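Local structure of aminotransferase class-III (Sphaerobacter thermophilus DSM 20745, 6K8H) at residues B[137-142]-B[215-220]; B[219-224]-B[252-257]. The protein is an omega-transaminase of the class-III aminotransferase family, in the superfamily of pyridoxal-phosphate-dependent aminotransferases. All blocks are in the same frame, centred on the assembly; numbering follows the deposited sequence.

Contact 1. Residues B[137-142]-B[215-220]; sequences AARAYT and ELAAVL
Ala138 meets Ala217 through its carbonyl, the flat group at the centre of this contact. Ala138 O lies 3.8 Å from Ala217 CB. It is also held from both faces of the carbonyl plane. Thr142 N comes from one face as the helical backbone donor. Thr142 OG1 comes from the opposite face and donates at 2.9 Å to Ala138 O, tilted 31° from the plane. With chi1 at 71°, OG1 is tucked over the Thr142 backbone, flanked by its N and C, and turned back to the preceding turn. There the hydroxyl also presses on the strand, with Thr142 OG1 3.3 Å from Ala217 CB. Arg144 N is a further hydrogen-bond partner of OG1.

Ala217 CB thus points into the last turn of helix 127-142, among Ala138, Arg139 and Thr142. Beside it, Ala138 CB and Ala218 CB meet tip to tip at 3.7 Å. Arg139 takes part through its backbone N and the start of its side chain: Arg139 CG passes 4.2 Å from Ala217 CB. Its guanidinium leads elsewhere, to a salt bridge with Asp159 of the second subunit and a cation-pi contact with Phe160 of its own chain.

The short helix and strand axes approach to 7.0 Å and run at 145°, nearer antiparallel than parallel. The small alanines on both sides are consistent with this short spacing. No hydrogen bond crosses the interface. The chemistry implies a largely buried, mostly van der Waals seam between helix and central sheet. In it Ala217 CB also rests against two oxygens, Thr142 OG1 and Ala138 O, whose hydrogen bonds lie on the helix side and, for OG1, also with Arg144.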
# COMPACT_ATOMS: atom_id res chain seq x y z
N ALA B 137 0.10 12.70 -9.21
CA ALA B 137 0.52 12.96 -10.58
C ALA B 137 -0.23 14.14 -11.16
O ALA B 137 0.37 14.99 -11.84
CB ALA B 137 0.31 11.71 -11.45
N ALA B 138 -1.54 14.21 -10.90
CA ALA B 138 -2.34 15.31 -11.42
C ALA B 138 -1.90 16.64 -10.82
O ALA B 138 -1.86 17.66 -11.53
CB ALA B 138 -3.82 15.07 -11.15
N ARG B 139 -1.61 16.67 -9.52
CA ARG B 139 -1.08 17.89 -8.93
C ARG B 139 0.24 18.30 -9.59
O ARG B 139 0.46 19.48 -9.89
CB ARG B 139 -0.88 17.73 -7.42
CG ARG B 139 -2.18 17.65 -6.61
CD ARG B 139 -1.99 18.21 -5.20
NE ARG B 139 -2.98 17.70 -4.24
CZ ARG B 139 -2.77 16.67 -3.42
NH1 ARG B 139 -1.62 16.02 -3.44
NH2 ARG B 139 -3.72 16.28 -2.58
N ALA B 140 1.14 17.33 -9.82
CA ALA B 140 2.44 17.67 -10.42
C ALA B 140 2.29 18.12 -11.86
O ALA B 140 3.07 18.95 -12.34
CB ALA B 140 3.39 16.47 -10.35
N TYR B 141 1.33 17.54 -12.57
CA TYR B 141 1.16 17.84 -13.98
C TYR B 141 0.53 19.22 -14.16
O TYR B 141 1.02 20.04 -14.94
CB TYR B 141 0.29 16.77 -14.64
CG TYR B 141 0.11 17.01 -16.11
CD1 TYR B 141 1.13 16.74 -17.00
CD2 TYR B 141 -1.06 17.55 -16.59
CE1 TYR B 141 0.98 16.99 -18.37
CE2 TYR B 141 -1.23 17.80 -17.93
CZ TYR B 141 -0.21 17.52 -18.82
OH TYR B 141 -0.41 17.79 -20.15
N THR B 142 -0.53 19.50 -13.40
CA THR B 142 -1.26 20.75 -13.54
C THR B 142 -0.73 21.84 -12.63
O THR B 142 -0.96 23.02 -12.92
CB THR B 142 -2.74 20.54 -13.22
OG1 THR B 142 -2.89 20.32 -11.81
CG2 THR B 142 -3.32 19.36 -14.01
N GLU B 215 -8.47 26.00 -9.69
CA GLU B 215 -7.79 25.30 -8.56
C GLU B 215 -7.88 23.76 -8.65
O GLU B 215 -7.27 23.09 -7.80
CB GLU B 215 -8.45 25.66 -7.23
CG GLU B 215 -9.09 27.04 -7.17
CD GLU B 215 -10.14 27.24 -6.08
OE1 GLU B 215 -10.05 26.56 -5.04
OE2 GLU B 215 -11.04 28.07 -6.28
N LEU B 216 -8.56 23.21 -9.66
CA LEU B 216 -8.81 21.77 -9.66
C LEU B 216 -7.75 21.08 -10.50
O LEU B 216 -7.72 21.23 -11.73
CB LEU B 216 -10.20 21.47 -10.22
CG LEU B 216 -11.41 21.49 -9.29
CD1 LEU B 216 -12.69 21.23 -10.06
CD2 LEU B 216 -11.22 20.46 -8.16
N ALA B 217 -6.88 20.31 -9.84
CA ALA B 217 -5.94 19.45 -10.55
C ALA B 217 -6.62 18.25 -11.20
O ALA B 217 -6.24 17.84 -12.30
CB ALA B 217 -4.86 18.94 -9.59
N ALA B 218 -7.63 17.68 -10.55
CA ALA B 218 -8.21 16.43 -11.02
C ALA B 218 -9.67 16.30 -10.59
O ALA B 218 -10.09 16.85 -9.57
CB ALA B 218 -7.46 15.21 -10.49
N VAL B 219 -10.42 15.53 -11.38
CA VAL B 219 -11.71 14.96 -10.97
C VAL B 219 -11.52 13.44 -10.92
O VAL B 219 -11.12 12.83 -11.91
CB VAL B 219 -12.84 15.32 -11.94
CG1 VAL B 219 -14.12 14.57 -11.53
CG2 VAL B 219 -13.10 16.82 -11.99
N LEU B 220 -11.83 12.84 -9.77
CA LEU B 220 -11.69 11.41 -9.58
C LEU B 220 -13.08 10.80 -9.58
O LEU B 220 -13.96 11.26 -8.85
CB LEU B 220 -10.96 11.12 -8.26
CG LEU B 220 -10.95 9.73 -7.65
CD1 LEU B 220 -9.98 8.84 -8.43
CD2 LEU B 220 -10.55 9.87 -6.19

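Contact 2. Residues B[219-224]-B[252-257]; sequences VLIDPN and LIFDEV. With PLR ((5-hydroxy-4,6-dimethylpyridin-3-yl)methyl dihydrogen phosphate), chain D.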
# COMPACT_ATOMS: atom_id res chain seq x y z
N VAL B 219 -10.42 15.53 -11.38
CA VAL B 219 -11.71 14.96 -10.97
C VAL B 219 -11.52 13.44 -10.92
O VAL B 219 -11.12 12.83 -11.91
CB VAL B 219 -12.84 15.32 -11.94
CG1 VAL B 219 -14.12 14.57 -11.53
CG2 VAL B 219 -13.10 16.82 -11.99
N LEU B 220 -11.83 12.84 -9.77
CA LEU B 220 -11.69 11.41 -9.58
C LEU B 220 -13.08 10.80 -9.58
O LEU B 220 -13.96 11.26 -8.85
CB LEU B 220 -10.96 11.12 -8.26
CG LEU B 220 -10.95 9.73 -7.65
CD1 LEU B 220 -9.98 8.84 -8.43
CD2 LEU B 220 -10.55 9.87 -6.19
N ILE B 221 -13.30 9.78 -10.41
CA ILE B 221 -14.63 9.20 -10.55
C ILE B 221 -14.54 7.69 -10.70
O ILE B 221 -13.75 7.18 -11.50
CB ILE B 221 -15.39 9.82 -11.74
CG1 ILE B 221 -16.80 9.22 -11.81
CG2 ILE B 221 -14.59 9.66 -13.04
CD1 ILE B 221 -17.69 9.89 -12.85
N ASP B 222 -15.34 6.97 -9.91
CA ASP B 222 -15.57 5.54 -10.09
C ASP B 222 -16.71 5.36 -11.08
O ASP B 222 -17.84 5.76 -10.78
CB ASP B 222 -15.91 4.90 -8.75
CG ASP B 222 -16.18 3.41 -8.82
OD1 ASP B 222 -16.58 2.88 -9.88
OD2 ASP B 222 -16.00 2.74 -7.76
N PRO B 223 -16.48 4.71 -12.25
CA PRO B 223 -17.51 4.58 -13.29
C PRO B 223 -18.78 3.84 -12.84
O PRO B 223 -19.83 4.15 -13.35
CB PRO B 223 -16.83 3.82 -14.43
CG PRO B 223 -15.35 3.90 -14.12
CD PRO B 223 -15.25 4.03 -12.62
N ASN B 224 -18.63 2.82 -11.99
CA ASN B 224 -19.79 2.04 -11.49
C ASN B 224 -19.61 1.85 -9.98
O ASN B 224 -19.34 0.72 -9.55
CB ASN B 224 -19.89 0.71 -12.24
CG ASN B 224 -21.27 0.09 -12.20
OD1 ASN B 224 -22.19 0.64 -11.60
ND2 ASN B 224 -21.42 -1.05 -12.87
N LEU B 252 -8.73 14.01 -15.67
CA LEU B 252 -9.83 13.09 -15.37
C LEU B 252 -9.24 11.73 -14.99
O LEU B 252 -8.57 11.08 -15.81
CB LEU B 252 -10.78 12.98 -16.56
CG LEU B 252 -11.99 12.03 -16.45
CD1 LEU B 252 -12.88 12.33 -15.23
CD2 LEU B 252 -12.82 12.11 -17.73
N ILE B 253 -9.47 11.31 -13.74
CA ILE B 253 -8.98 10.04 -13.21
C ILE B 253 -10.17 9.10 -13.04
O ILE B 253 -11.09 9.38 -12.26
CB ILE B 253 -8.26 10.22 -11.87
CG1 ILE B 253 -7.10 11.23 -11.98
CG2 ILE B 253 -7.75 8.88 -11.37
CD1 ILE B 253 -6.55 11.60 -10.64
N PHE B 254 -10.12 7.95 -13.70
CA PHE B 254 -11.07 6.87 -13.43
C PHE B 254 -10.51 5.98 -12.33
O PHE B 254 -9.34 5.57 -12.39
CB PHE B 254 -11.34 6.03 -14.67
CG PHE B 254 -12.33 6.64 -15.62
CD1 PHE B 254 -12.70 7.97 -15.50
CD2 PHE B 254 -12.89 5.88 -16.64
CE1 PHE B 254 -13.60 8.54 -16.38
CE2 PHE B 254 -13.80 6.44 -17.53
CZ PHE B 254 -14.16 7.78 -17.39
N ASP B 255 -11.33 5.68 -11.33
CA ASP B 255 -11.01 4.67 -10.32
C ASP B 255 -11.65 3.37 -10.78
O ASP B 255 -12.85 3.15 -10.58
CB ASP B 255 -11.52 5.09 -8.94
CG ASP B 255 -11.21 4.07 -7.85
OD1 ASP B 255 -10.79 2.93 -8.18
OD2 ASP B 255 -11.38 4.39 -6.65
N GLU B 256 -10.85 2.51 -11.42
CA GLU B 256 -11.30 1.19 -11.85
C GLU B 256 -10.72 0.08 -10.99
O GLU B 256 -10.54 -1.04 -11.47
CB GLU B 256 -10.96 0.96 -13.32
CG GLU B 256 -11.62 1.96 -14.28
CD GLU B 256 -12.24 1.30 -15.52
OE1 GLU B 256 -12.88 0.23 -15.39
OE2 GLU B 256 -12.10 1.87 -16.62
N VAL B 257 -10.42 0.36 -9.72
CA VAL B 257 -9.85 -0.67 -8.86
C VAL B 257 -10.78 -1.88 -8.80
O VAL B 257 -10.33 -3.03 -8.80
CB VAL B 257 -9.54 -0.10 -7.46
CG1 VAL B 257 -9.16 -1.22 -6.49
CG2 VAL B 257 -8.39 0.91 -7.55
N1 PLR D . -11.01 2.17 -5.19
C2 PLR D . -12.06 1.36 -5.24
C2A PLR D . -13.17 1.67 -6.18
C3 PLR D . -12.10 0.22 -4.43
O3 PLR D . -13.18 -0.58 -4.51
C4 PLR D . -11.03 -0.05 -3.55
C4A PLR D . -11.07 -1.25 -2.71
C5 PLR D . -9.94 0.82 -3.54
C6 PLR D . -9.98 1.91 -4.35
C5A PLR D . -8.77 0.60 -2.61
O4P PLR D . -7.93 -0.55 -2.94
P PLR D . -7.09 -1.27 -1.77
O1P PLR D . -6.31 -0.18 -1.11
O2P PLR D . -8.09 -1.87 -0.85
O3P PLR D . -6.23 -2.30 -2.43
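Ile221 and Phe254 are bridged neighbours on parallel strands, and their side chains leave the same face of the sheet and run alongside each other. Ile221 CG2 comes 3.5 Å from Phe254 CD1. Here the contact is tight. Ile221 also grips the neighbouring strand through both polar backbone atoms. Ile221 N donates to Ile253 O, and Ile221 O accepts from Asp255 N at 2.9 Å. On the other face of the sheet, Leu220 CD1 packs on Ile253 CG2 at 3.7 Å.

The side chains are looser at the two ends. At the start, Val219 CB stays 4.4 Å from Leu252 CD1, although the backbone is still bonded there, Ile253 N to Val219 O. Beyond Ile221, Pro223 CG lies 4.0 Å from Phe254 CD2, in an oblique approach. No backbone bond crosses there, but Pro223 CD still closes to 3.3 Å of Asp255 O. Neither end is a solvent side, because all the touching residues are buried. Helix 235-248 packs on Ile221, and helix 266-271 packs on Pro223 and Phe254.

At the C-terminal ends the two aspartates turn to the ligand. Asp255 CG stands anti to the backbone N (chi1 -180°), and Asp255 OD2 reaches 2.7 Å from N1 of PLR. His155 ND1 is hydrogen-bonded to the same OD2. Asp255 OD1 accepts from Val257 N in an Asx turn that fixes the carboxylate. Asp222 OD2 approaches the C2A methyl of PLR at 3.4 Å, while Asp222 OD1 forms an Asx turn with Asn224 N. Val257 lays both methyls over one face of the pyridine ring. Strand 216-221, helix 235-248 and strand 251-255 form a beta-alpha-beta unit, with the ligand pocket at the C-terminal ends of its parallel strands.

Contacts 1 and 2 follow one another along strand 216-221 and share Val219 and Leu220. Their centres lie about 14 Å apart. Contact 1 packs a helix on the early part of the strand, and contact 2 pairs the later part with strand 251-255. The centre of contact 1 lies about 22 Å, and that of contact 2 about 11 Å, from the centre of the chain. The two meet directly where Ala218 CB touches Ile253 CD1 at 3.7 Å. Only contact 2 includes pocket residues: Asp222, Asp255 and Val257. One strand therefore joins a helix-on-sheet seam, which continues through Arg139 to the second subunit, with the PLR site. Thr317 of that subunit is also hydrogen-bonded to PLR.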